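Local coordinates for activator of Hsp90 ATPase homologue 1/2-like C-terminal domain-containing protein (Enterococcus faecalis, PDB 2NN5) that is of unknown function but belongs to the AHA1 family, relatives of the Hsp90 ATPase activator, and binds magnesium ions, at residues D27-F38 against Y175-E183. Numbering follows the deposited sequence.
Sequences DTFRLENQTIYF and YLEKLTNLE
F29 reaches from the edge strand 28-32 into the side of helix 168-182 and is held by side chains from two turns of the helix (Y175, K178, L179 and L182). Its ring tip meets the rim of the Y175 ring, F29 CZ lying 3.7 Å from Y175 CE1, and each atom sits near the plane of the other ring, an edge-to-edge meeting. K178 sets CB over one face of F29, 4.0 Å from the ring centroid in a CH-pi contact, while the bend at chi2 (-75°) carries CG and CD past the rim at F29 CE1. L179 works deeper: one methyl, CD2, touches F29 CD2 at 3.7 Å, while the other, CD1, meets I36 CD1 on the neighbouring strand. L182 completes this close-packed part, its CD1 4.0 Å from F29 CB and its CB beside L31 CB; F38 and helix 138-157 continue it inward.

Beside it, Y175 OH donates to D27 OD2 at 2.6 Å, the acceptor offering its syn lone pair; the carboxylate plane is turned 37° from the phenol ring. A water bridges D27 OD1 to the same hydroxyl. D27 OD1 is also hydrogen-bonded to T40 OG1, and Y175 OH to S146 OG.

The contact is looser at the helix end, where the L31 CD2 methyl lies by the backbone, 3.5 Å from L182 O. On the exposed side, the K178 ammonium reaches the D27 carbonyl through a second water. The axes of strand 28-32 and helix segment 175-182 come within 8.6 Å at a crossing angle of -40°. Helix 168-182 is thus a further C-terminal helix packing on the edge hairpin 28-38, beside the helix-grip core in which the antiparallel sheet wraps helix 138-157, consistent with the SRPBCC family.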
loop_
_atom_site.group_PDB
_atom_site.type_symbol
_atom_site.label_atom_id
_atom_site.label_comp_id
_atom_site.label_asym_id
_atom_site.label_seq_id
_atom_site.Cartn_x
_atom_site.Cartn_y
_atom_site.Cartn_z
ATOM N N ASP A 27 -0.704 -2.277 12.260
ATOM C CA ASP A 27 -1.568 -3.133 11.423
ATOM C C ASP A 27 -2.846 -3.484 12.165
ATOM O O ASP A 27 -2.807 -3.848 13.365
ATOM C CB ASP A 27 -0.899 -4.451 11.057
ATOM C CG ASP A 27 0.280 -4.293 10.086
ATOM O OD1 ASP A 27 0.531 -3.196 9.529
ATOM O OD2 ASP A 27 0.925 -5.323 9.786
ATOM N N THR A 28 -3.971 -3.457 11.423
ATOM C CA THR A 28 -5.259 -3.786 11.977
ATOM C C THR A 28 -6.004 -4.703 10.975
ATOM O O THR A 28 -5.833 -4.552 9.760
ATOM C CB THR A 28 -5.845 -2.413 12.119
ATOM O OG1 THR A 28 -5.336 -1.694 13.238
ATOM C CG2 THR A 28 -7.141 -2.108 11.455
ATOM N N PHE A 29 -6.833 -5.606 11.489
ATOM C CA PHE A 29 -7.570 -6.568 10.672
ATOM C C PHE A 29 -8.988 -6.717 11.183
ATOM O O PHE A 29 -9.224 -6.690 12.402
ATOM C CB PHE A 29 -6.897 -7.940 10.714
ATOM C CG PHE A 29 -5.436 -7.889 10.415
ATOM C CD1 PHE A 29 -4.523 -7.584 11.414
ATOM C CD2 PHE A 29 -4.968 -8.117 9.144
ATOM C CE1 PHE A 29 -3.181 -7.509 11.185
ATOM C CE2 PHE A 29 -3.557 -8.002 8.908
ATOM C CZ PHE A 29 -2.713 -7.723 9.949
ATOM N N ARG A 30 -9.904 -6.917 10.254
ATOM C CA ARG A 30 -11.258 -7.312 10.610
ATOM C C ARG A 30 -11.829 -8.230 9.553
ATOM O O ARG A 30 -11.433 -8.195 8.390
ATOM C CB ARG A 30 -12.138 -6.081 10.763
ATOM C CG ARG A 30 -13.342 -6.296 11.674
ATOM C CD ARG A 30 -14.394 -5.216 11.485
ATOM N NE ARG A 30 -13.968 -3.913 12.004
ATOM C CZ ARG A 30 -14.797 -2.917 12.316
ATOM N NH1 ARG A 30 -16.109 -3.061 12.179
ATOM N NH2 ARG A 30 -14.308 -1.773 12.773
ATOM N N LEU A 31 -12.738 -9.103 10.002
ATOM C CA LEU A 31 -13.441 -10.034 9.096
ATOM C C LEU A 31 -14.923 -9.745 9.229
ATOM O O LEU A 31 -15.451 -9.758 10.346
ATOM C CB LEU A 31 -13.129 -11.502 9.461
ATOM C CG LEU A 31 -13.878 -12.600 8.684
ATOM C CD1 LEU A 31 -13.438 -12.637 7.229
ATOM C CD2 LEU A 31 -13.578 -13.982 9.354
ATOM N N GLU A 32 -15.566 -9.454 8.099
ATOM C CA GLU A 32 -17.038 -9.249 8.070
ATOM C C GLU A 32 -17.572 -10.001 6.876
ATOM O O GLU A 32 -17.192 -9.719 5.763
ATOM C CB GLU A 32 -17.443 -7.753 7.973
ATOM C CG GLU A 32 -16.937 -6.816 9.077
ATOM C CD GLU A 32 -17.518 -5.371 8.946
ATOM O OE1 GLU A 32 -17.835 -4.886 7.817
ATOM O OE2 GLU A 32 -17.682 -4.706 9.993
ATOM N N ASN A 33 -18.467 -10.967 7.091
ATOM C CA ASN A 33 -19.096 -11.616 5.912
ATOM C C ASN A 33 -18.106 -12.056 4.828
ATOM O O ASN A 33 -18.219 -11.669 3.627
ATOM C CB ASN A 33 -20.140 -10.708 5.282
ATOM C CG ASN A 33 -21.015 -11.450 4.267
ATOM O OD1 ASN A 33 -21.420 -10.890 3.247
ATOM N ND2 ASN A 33 -21.257 -12.724 4.530
ATOM N N GLN A 34 -17.156 -12.856 5.289
ATOM C CA GLN A 34 -16.079 -13.436 4.479
ATOM C C GLN A 34 -15.060 -12.455 3.874
ATOM O O GLN A 34 -14.039 -12.898 3.351
ATOM C CB GLN A 34 -16.630 -14.353 3.386
ATOM C CG GLN A 34 -17.560 -15.454 3.937
ATOM C CD GLN A 34 -17.865 -16.512 2.896
ATOM O OE1 GLN A 34 -18.213 -16.194 1.751
ATOM N NE2 GLN A 34 -17.744 -17.779 3.289
ATOM N N THR A 35 -15.332 -11.143 3.996
ATOM C CA THR A 35 -14.425 -10.112 3.487
ATOM C C THR A 35 -13.442 -9.692 4.590
ATOM O O THR A 35 -13.826 -9.447 5.738
ATOM C CB THR A 35 -15.193 -8.865 3.027
ATOM O OG1 THR A 35 -16.042 -9.255 1.959
ATOM C CG2 THR A 35 -14.208 -7.781 2.468
ATOM N N ILE A 36 -12.168 -9.629 4.225
ATOM C CA ILE A 36 -11.123 -9.199 5.172
ATOM C C ILE A 36 -10.842 -7.729 4.923
ATOM O O ILE A 36 -10.740 -7.292 3.758
ATOM C CB ILE A 36 -9.871 -10.049 4.994
ATOM C CG1 ILE A 36 -10.156 -11.446 5.574
ATOM C CG2 ILE A 36 -8.672 -9.438 5.742
ATOM C CD1 ILE A 36 -9.117 -12.458 5.340
ATOM N N TYR A 37 -10.779 -6.940 5.993
ATOM C CA TYR A 37 -10.361 -5.539 5.932
ATOM C C TYR A 37 -9.015 -5.395 6.626
ATOM O O TYR A 37 -8.816 -5.917 7.737
ATOM C CB TYR A 37 -11.395 -4.632 6.605
ATOM C CG TYR A 37 -12.757 -4.687 5.909
ATOM C CD1 TYR A 37 -13.719 -5.657 6.259
ATOM C CD2 TYR A 37 -13.056 -3.804 4.852
ATOM C CE1 TYR A 37 -14.947 -5.725 5.594
ATOM C CE2 TYR A 37 -14.271 -3.853 4.188
ATOM C CZ TYR A 37 -15.212 -4.823 4.557
ATOM O OH TYR A 37 -16.415 -4.818 3.892
ATOM N N PHE A 38 -8.106 -4.680 5.989
ATOM C CA PHE A 38 -6.767 -4.500 6.524
ATOM C C PHE A 38 -6.484 -3.005 6.571
ATOM O O PHE A 38 -6.843 -2.268 5.631
ATOM C CB PHE A 38 -5.776 -5.183 5.564
ATOM C CG PHE A 38 -4.300 -4.807 5.821
ATOM C CD1 PHE A 38 -3.679 -5.121 7.042
ATOM C CD2 PHE A 38 -3.544 -4.203 4.826
ATOM C CE1 PHE A 38 -2.338 -4.816 7.266
ATOM C CE2 PHE A 38 -2.160 -3.856 5.043
ATOM C CZ PHE A 38 -1.581 -4.171 6.259
ATOM N N TYR A 175 1.496 -12.752 8.109
ATOM C CA TYR A 175 0.158 -12.349 7.751
ATOM C C TYR A 175 -0.818 -13.506 7.647
ATOM O O TYR A 175 -1.998 -13.335 7.968
ATOM C CB TYR A 175 0.148 -11.466 6.503
ATOM C CG TYR A 175 0.700 -10.069 6.839
ATOM C CD1 TYR A 175 0.011 -9.229 7.691
ATOM C CD2 TYR A 175 1.916 -9.671 6.376
ATOM C CE1 TYR A 175 0.490 -7.957 8.042
ATOM C CE2 TYR A 175 2.432 -8.409 6.697
ATOM C CZ TYR A 175 1.742 -7.553 7.542
ATOM O OH TYR A 175 2.308 -6.329 7.883
ATOM N N LEU A 176 -0.321 -14.687 7.273
ATOM C CA LEU A 176 -1.160 -15.877 7.317
ATOM C C LEU A 176 -1.690 -16.078 8.750
ATOM O O LEU A 176 -2.858 -16.363 8.925
ATOM C CB LEU A 176 -0.399 -17.131 6.861
ATOM C CG LEU A 176 -1.232 -18.426 6.829
ATOM C CD1 LEU A 176 -2.560 -18.260 6.098
ATOM C CD2 LEU A 176 -0.401 -19.579 6.208
ATOM N N GLU A 177 -0.803 -15.949 9.753
ATOM C CA GLU A 177 -1.240 -16.195 11.142
ATOM C C GLU A 177 -2.239 -15.107 11.589
ATOM O O GLU A 177 -3.221 -15.390 12.314
ATOM C CB GLU A 177 -0.027 -16.213 12.096
ATOM C CG GLU A 177 0.882 -17.367 11.861
ATOM C CD GLU A 177 2.238 -17.182 12.565
ATOM O OE1 GLU A 177 2.625 -16.026 12.977
ATOM O OE2 GLU A 177 2.920 -18.210 12.700
ATOM N N LYS A 178 -2.011 -13.855 11.155
ATOM C CA LYS A 178 -2.970 -12.784 11.518
ATOM C C LYS A 178 -4.360 -13.115 10.945
ATOM O O LYS A 178 -5.356 -12.936 11.634
ATOM C CB LYS A 178 -2.505 -11.421 10.962
ATOM C CG LYS A 178 -1.349 -10.836 11.755
ATOM C CD LYS A 178 -1.862 -10.274 13.122
ATOM C CE LYS A 178 -0.760 -9.457 13.783
ATOM N NZ LYS A 178 -1.237 -8.804 15.050
ATOM N N LEU A 179 -4.420 -13.535 9.671
ATOM C CA LEU A 179 -5.733 -13.780 9.052
ATOM C C LEU A 179 -6.401 -15.047 9.606
ATOM O O LEU A 179 -7.619 -15.108 9.761
ATOM C CB LEU A 179 -5.595 -13.854 7.525
ATOM C CG LEU A 179 -5.079 -12.633 6.791
ATOM C CD1 LEU A 179 -5.419 -12.672 5.301
ATOM C CD2 LEU A 179 -5.604 -11.380 7.430
ATOM N N THR A 180 -5.593 -16.051 9.871
ATOM C CA THR A 180 -6.097 -17.290 10.375
ATOM C C THR A 180 -6.758 -17.033 11.753
ATOM O O THR A 180 -7.784 -17.635 12.120
ATOM C CB THR A 180 -4.869 -18.198 10.351
ATOM O OG1 THR A 180 -4.870 -18.961 9.135
ATOM C CG2 THR A 180 -4.717 -19.028 11.552
ATOM N N ASN A 181 -6.165 -16.124 12.514
ATOM C CA ASN A 181 -6.730 -15.803 13.807
ATOM C C ASN A 181 -8.115 -15.169 13.724
ATOM O O ASN A 181 -8.909 -15.235 14.688
ATOM C CB ASN A 181 -5.766 -14.914 14.573
ATOM C CG ASN A 181 -5.957 -15.035 16.056
ATOM O OD1 ASN A 181 -6.529 -14.162 16.652
ATOM N ND2 ASN A 181 -5.524 -16.144 16.644
ATOM N N LEU A 182 -8.457 -14.568 12.572
ATOM C CA LEU A 182 -9.792 -13.942 12.396
ATOM C C LEU A 182 -10.895 -14.967 12.227
ATOM O O LEU A 182 -12.081 -14.656 12.401
ATOM C CB LEU A 182 -9.817 -13.078 11.121
ATOM C CG LEU A 182 -8.944 -11.825 11.166
ATOM C CD1 LEU A 182 -8.987 -11.167 9.781
ATOM C CD2 LEU A 182 -9.500 -10.839 12.172
ATOM N N GLU A 183 -10.557 -16.168 11.801
ATOM C CA GLU A 183 -11.630 -17.161 11.581
ATOM C C GLU A 183 -12.422 -17.441 12.890
ATOM O O GLU A 183 -11.854 -17.375 13.958
ATOM C CB GLU A 183 -10.992 -18.474 11.112
ATOM C CG GLU A 183 -10.225 -18.355 9.790
ATOM C CD GLU A 183 -9.435 -19.618 9.512
ATOM O OE1 GLU A 183 -9.849 -20.658 10.077
ATOM O OE2 GLU A 183 -8.404 -19.582 8.783
HETATM O O HOH W 1 2.350 -3.298 7.452
HETATM O O HOH W 2 -3.144 -6.579 14.705
#